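Local coordinates for protein fimbrial subunit CupB6 (Pseudomonas aeruginosa, PDB 5CYL) that probably serves as the adhesin at the tip of a chaperone-usher pilus, helping the bacterium attach and form biofilms, at residues G222-N233 and Y320-A331. Numbering follows the deposited sequence.
Sequences GSVALKNFPRVN and YIRIGAEGELKA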
loop_
_atom_site.group_PDB
_atom_site.type_symbol
_atom_site.label_atom_id
_atom_site.label_comp_id
_atom_site.label_asym_id
_atom_site.label_seq_id
_atom_site.Cartn_x
_atom_site.Cartn_y
_atom_site.Cartn_z
ATOM N N GLY A 222 -18.222 -35.427 -16.460
ATOM C CA GLY A 222 -19.215 -36.477 -16.749
ATOM C C GLY A 222 -18.949 -37.281 -18.019
ATOM O O GLY A 222 -17.840 -37.311 -18.534
ATOM N N SER A 223 -19.948 -38.010 -18.476
ATOM C CA SER A 223 -19.741 -38.891 -19.632
ATOM C C SER A 223 -20.542 -38.382 -20.783
ATOM O O SER A 223 -21.702 -37.989 -20.589
ATOM C CB SER A 223 -20.152 -40.329 -19.336
ATOM O OG SER A 223 -19.144 -40.927 -18.567
ATOM N N VAL A 224 -19.938 -38.394 -21.972
ATOM C CA VAL A 224 -20.617 -37.933 -23.190
ATOM C C VAL A 224 -20.327 -38.887 -24.337
ATOM O O VAL A 224 -19.206 -39.338 -24.522
ATOM C CB VAL A 224 -20.222 -36.481 -23.577
ATOM C CG1 VAL A 224 -20.687 -35.472 -22.530
ATOM C CG2 VAL A 224 -18.740 -36.373 -23.706
ATOM N N ALA A 225 -21.346 -39.151 -25.121
ATOM C CA ALA A 225 -21.201 -40.053 -26.242
ATOM C C ALA A 225 -20.609 -39.329 -27.422
ATOM O O ALA A 225 -20.887 -38.141 -27.593
ATOM C CB ALA A 225 -22.541 -40.649 -26.617
ATOM N N LEU A 226 -19.826 -40.049 -28.240
ATOM C CA LEU A 226 -19.240 -39.468 -29.464
ATOM C C LEU A 226 -20.278 -38.875 -30.397
ATOM O O LEU A 226 -19.989 -37.890 -31.067
ATOM C CB LEU A 226 -18.469 -40.495 -30.271
ATOM C CG LEU A 226 -17.157 -41.044 -29.763
ATOM C CD1 LEU A 226 -16.999 -42.495 -30.175
ATOM C CD2 LEU A 226 -15.996 -40.251 -30.320
ATOM N N LYS A 227 -21.468 -39.484 -30.438
ATOM C CA LYS A 227 -22.572 -39.061 -31.336
ATOM C C LYS A 227 -22.962 -37.608 -31.021
ATOM O O LYS A 227 -23.355 -36.851 -31.885
ATOM C CB LYS A 227 -23.780 -40.028 -31.260
ATOM N N ASN A 228 -22.744 -37.210 -29.772
ATOM C CA ASN A 228 -22.999 -35.817 -29.317
ATOM C C ASN A 228 -22.086 -34.728 -29.895
ATOM O O ASN A 228 -22.361 -33.565 -29.714
ATOM C CB ASN A 228 -23.002 -35.724 -27.780
ATOM C CG ASN A 228 -24.236 -36.349 -27.146
ATOM O OD1 ASN A 228 -25.167 -36.796 -27.816
ATOM N ND2 ASN A 228 -24.245 -36.375 -25.828
ATOM N N PHE A 229 -21.021 -35.109 -30.585
ATOM C CA PHE A 229 -20.109 -34.146 -31.200
ATOM C C PHE A 229 -20.065 -34.340 -32.700
ATOM O O PHE A 229 -19.048 -34.825 -33.215
ATOM C CB PHE A 229 -18.665 -34.326 -30.704
ATOM C CG PHE A 229 -18.500 -34.302 -29.234
ATOM C CD1 PHE A 229 -18.585 -35.471 -28.499
ATOM C CD2 PHE A 229 -18.215 -33.118 -28.584
ATOM C CE1 PHE A 229 -18.409 -35.452 -27.123
ATOM C CE2 PHE A 229 -18.032 -33.089 -27.203
ATOM C CZ PHE A 229 -18.109 -34.261 -26.476
ATOM N N PRO A 230 -21.148 -34.001 -33.405
ATOM C CA PRO A 230 -21.162 -34.319 -34.826
ATOM C C PRO A 230 -20.119 -33.549 -35.570
ATOM O O PRO A 230 -19.513 -34.103 -36.448
ATOM C CB PRO A 230 -22.555 -33.893 -35.295
ATOM C CG PRO A 230 -23.070 -32.977 -34.237
ATOM C CD PRO A 230 -22.450 -33.490 -32.952
ATOM N N ARG A 231 -19.871 -32.299 -35.205
ATOM C CA ARG A 231 -18.929 -31.461 -35.960
ATOM C C ARG A 231 -17.736 -31.089 -35.110
ATOM O O ARG A 231 -17.875 -31.024 -33.895
ATOM C CB ARG A 231 -19.615 -30.201 -36.453
ATOM C CG ARG A 231 -20.879 -30.429 -37.236
ATOM C CD ARG A 231 -21.354 -29.158 -37.973
ATOM N NE ARG A 231 -22.032 -29.444 -39.279
ATOM C CZ ARG A 231 -22.726 -28.563 -40.027
ATOM N NH1 ARG A 231 -22.874 -27.298 -39.639
ATOM N NH2 ARG A 231 -23.287 -28.953 -41.177
ATOM N N VAL A 232 -16.587 -30.830 -35.703
ATOM C CA VAL A 232 -15.451 -30.370 -34.932
ATOM C C VAL A 232 -15.855 -29.058 -34.274
ATOM O O VAL A 232 -16.677 -28.342 -34.825
ATOM C CB VAL A 232 -14.217 -30.175 -35.827
ATOM C CG1 VAL A 232 -13.148 -29.375 -35.122
ATOM C CG2 VAL A 232 -13.654 -31.509 -36.249
ATOM N N ASN A 233 -15.294 -28.764 -33.102
ATOM C CA ASN A 233 -15.557 -27.528 -32.370
ATOM C C ASN A 233 -16.804 -27.584 -31.526
ATOM O O ASN A 233 -17.230 -26.586 -30.982
ATOM C CB ASN A 233 -15.671 -26.342 -33.314
ATOM C CG ASN A 233 -14.346 -25.843 -33.802
ATOM O OD1 ASN A 233 -13.302 -26.195 -33.295
ATOM N ND2 ASN A 233 -14.393 -25.012 -34.808
ATOM N N TYR A 320 -15.912 -30.467 -22.548
ATOM C CA TYR A 320 -15.168 -31.175 -23.592
ATOM C C TYR A 320 -15.340 -30.475 -24.943
ATOM O O TYR A 320 -16.418 -29.965 -25.264
ATOM C CB TYR A 320 -15.670 -32.604 -23.681
ATOM C CG TYR A 320 -15.156 -33.445 -22.553
ATOM C CD1 TYR A 320 -13.778 -33.651 -22.397
ATOM C CD2 TYR A 320 -16.016 -34.033 -21.648
ATOM C CE1 TYR A 320 -13.275 -34.422 -21.366
ATOM C CE2 TYR A 320 -15.531 -34.797 -20.590
ATOM C CZ TYR A 320 -14.169 -34.986 -20.449
ATOM O OH TYR A 320 -13.662 -35.792 -19.431
ATOM N N ILE A 321 -14.285 -30.453 -25.736
ATOM C CA ILE A 321 -14.389 -29.924 -27.098
ATOM C C ILE A 321 -13.866 -30.952 -28.070
ATOM O O ILE A 321 -12.886 -31.651 -27.773
ATOM C CB ILE A 321 -13.617 -28.607 -27.259
ATOM C CG1 ILE A 321 -14.044 -27.892 -28.542
ATOM C CG2 ILE A 321 -12.118 -28.862 -27.192
ATOM C CD1 ILE A 321 -13.373 -26.558 -28.780
ATOM N N ARG A 322 -14.496 -31.065 -29.221
ATOM C CA ARG A 322 -13.996 -32.003 -30.213
ATOM C C ARG A 322 -12.948 -31.397 -31.137
ATOM O O ARG A 322 -13.230 -30.458 -31.885
ATOM C CB ARG A 322 -15.149 -32.515 -31.028
ATOM C CG ARG A 322 -14.722 -33.466 -32.122
ATOM C CD ARG A 322 -15.776 -33.537 -33.195
ATOM N NE ARG A 322 -15.250 -34.105 -34.413
ATOM C CZ ARG A 322 -16.006 -34.559 -35.398
ATOM N NH1 ARG A 322 -17.338 -34.494 -35.316
ATOM N NH2 ARG A 322 -15.426 -35.064 -36.475
ATOM N N ILE A 323 -11.749 -31.943 -31.116
ATOM C CA ILE A 323 -10.732 -31.404 -32.020
ATOM C C ILE A 323 -10.403 -32.289 -33.223
ATOM O O ILE A 323 -9.941 -31.739 -34.205
ATOM C CB ILE A 323 -9.444 -30.987 -31.306
ATOM C CG1 ILE A 323 -8.793 -32.265 -30.786
ATOM C CG2 ILE A 323 -9.768 -29.915 -30.262
ATOM C CD1 ILE A 323 -7.696 -32.125 -29.757
ATOM N N GLY A 324 -10.661 -33.601 -33.176
ATOM C CA GLY A 324 -10.309 -34.478 -34.305
ATOM C C GLY A 324 -11.239 -34.483 -35.520
ATOM O O GLY A 324 -12.439 -34.250 -35.441
ATOM N N ALA A 325 -10.693 -34.802 -36.679
ATOM C CA ALA A 325 -11.561 -35.094 -37.841
ATOM C C ALA A 325 -12.154 -36.516 -37.741
ATOM O O ALA A 325 -11.814 -37.282 -36.817
ATOM C CB ALA A 325 -10.757 -34.924 -39.121
ATOM N N GLU A 326 -12.979 -36.901 -38.707
ATOM C CA GLU A 326 -13.689 -38.186 -38.601
ATOM C C GLU A 326 -12.865 -39.439 -38.287
ATOM O O GLU A 326 -13.246 -40.254 -37.436
ATOM C CB GLU A 326 -14.604 -38.412 -39.800
ATOM C CG GLU A 326 -15.952 -39.015 -39.413
ATOM C CD GLU A 326 -16.787 -38.091 -38.522
ATOM O OE1 GLU A 326 -17.167 -36.995 -38.991
ATOM O OE2 GLU A 326 -17.035 -38.458 -37.342
ATOM N N GLY A 327 -11.741 -39.604 -38.957
ATOM C CA GLY A 327 -10.884 -40.751 -38.672
ATOM C C GLY A 327 -10.340 -40.756 -37.252
ATOM O O GLY A 327 -10.282 -41.788 -36.590
ATOM N N GLU A 328 -9.981 -39.564 -36.783
ATOM C CA GLU A 328 -9.272 -39.326 -35.499
ATOM C C GLU A 328 -9.991 -39.649 -34.169
ATOM O O GLU A 328 -9.341 -40.124 -33.240
ATOM C CB GLU A 328 -8.764 -37.879 -35.440
ATOM N N LEU A 329 -11.292 -39.538 -34.096
ATOM C CA LEU A 329 -11.975 -39.752 -32.855
ATOM C C LEU A 329 -11.870 -41.122 -32.279
ATOM O O LEU A 329 -11.962 -42.055 -32.972
ATOM C CB LEU A 329 -13.431 -39.436 -33.057
ATOM C CG LEU A 329 -13.865 -37.992 -32.977
ATOM C CD1 LEU A 329 -12.865 -37.160 -33.650
ATOM C CD2 LEU A 329 -15.184 -37.788 -33.630
ATOM N N LYS A 330 -11.618 -41.202 -30.978
ATOM C CA LYS A 330 -11.580 -42.477 -30.278
ATOM C C LYS A 330 -12.258 -42.294 -28.935
ATOM O O LYS A 330 -12.232 -41.197 -28.374
ATOM C CB LYS A 330 -10.137 -42.943 -30.085
ATOM C CG LYS A 330 -9.988 -44.446 -29.914
ATOM C CD LYS A 330 -8.543 -44.830 -29.638
ATOM C CE LYS A 330 -7.721 -44.845 -30.917
ATOM N NZ LYS A 330 -6.540 -45.745 -30.807
ATOM N N ALA A 331 -12.865 -43.349 -28.405
ATOM C CA ALA A 331 -13.514 -43.213 -27.109
ATOM C C ALA A 331 -12.643 -43.621 -25.960
ATOM O O ALA A 331 -11.719 -44.345 -26.143
ATOM C CB ALA A 331 -14.824 -43.929 -27.101
#
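Arg-322 reaches across to the loop part of 222-233, at Phe-229 and Pro-230, an example of one buried arginine, at the end of a strand, whose guanidinium bonds to main-chain carbonyls of both segments. Its NH1 donates to Phe-229 O at 2.7 Å, a bent bond (132° at the hydrogen); a second approach, to Pro-230 O, is too short and bent to be relied on. On its own side, NE and NH2 both donate to Gly-324 O, which lies within 7° of the guanidinium plane, the NE bond being 3.0 Å long. With CG anti to the backbone N (chi1 178°) and the chain extended as far as NE, the guanidinium is carried out to these oxygens. Leu-329 CD2 lies over one of its faces and Val-232 N over the other, both offset toward the rim, while the Phe-229 ring stands almost perpendicular to it. The contact sits at one end of the fimbrial-family beta-sandwich domain, where strands 215-225 and 311-322 run out into loops. There Asn-233 N donates a nearly linear hydrogen bond to Arg-322 O (2.9 Å). Farther out, Leu-226 spreads CD2 onto Leu-329 CB (3.8 Å) and CD1 onto Ala-331 CB, and Phe-229 CZ meets Tyr-320 CB at 4.1 Å. Phe-283 packs edge-to-face with Phe-229 and also touches Arg-322.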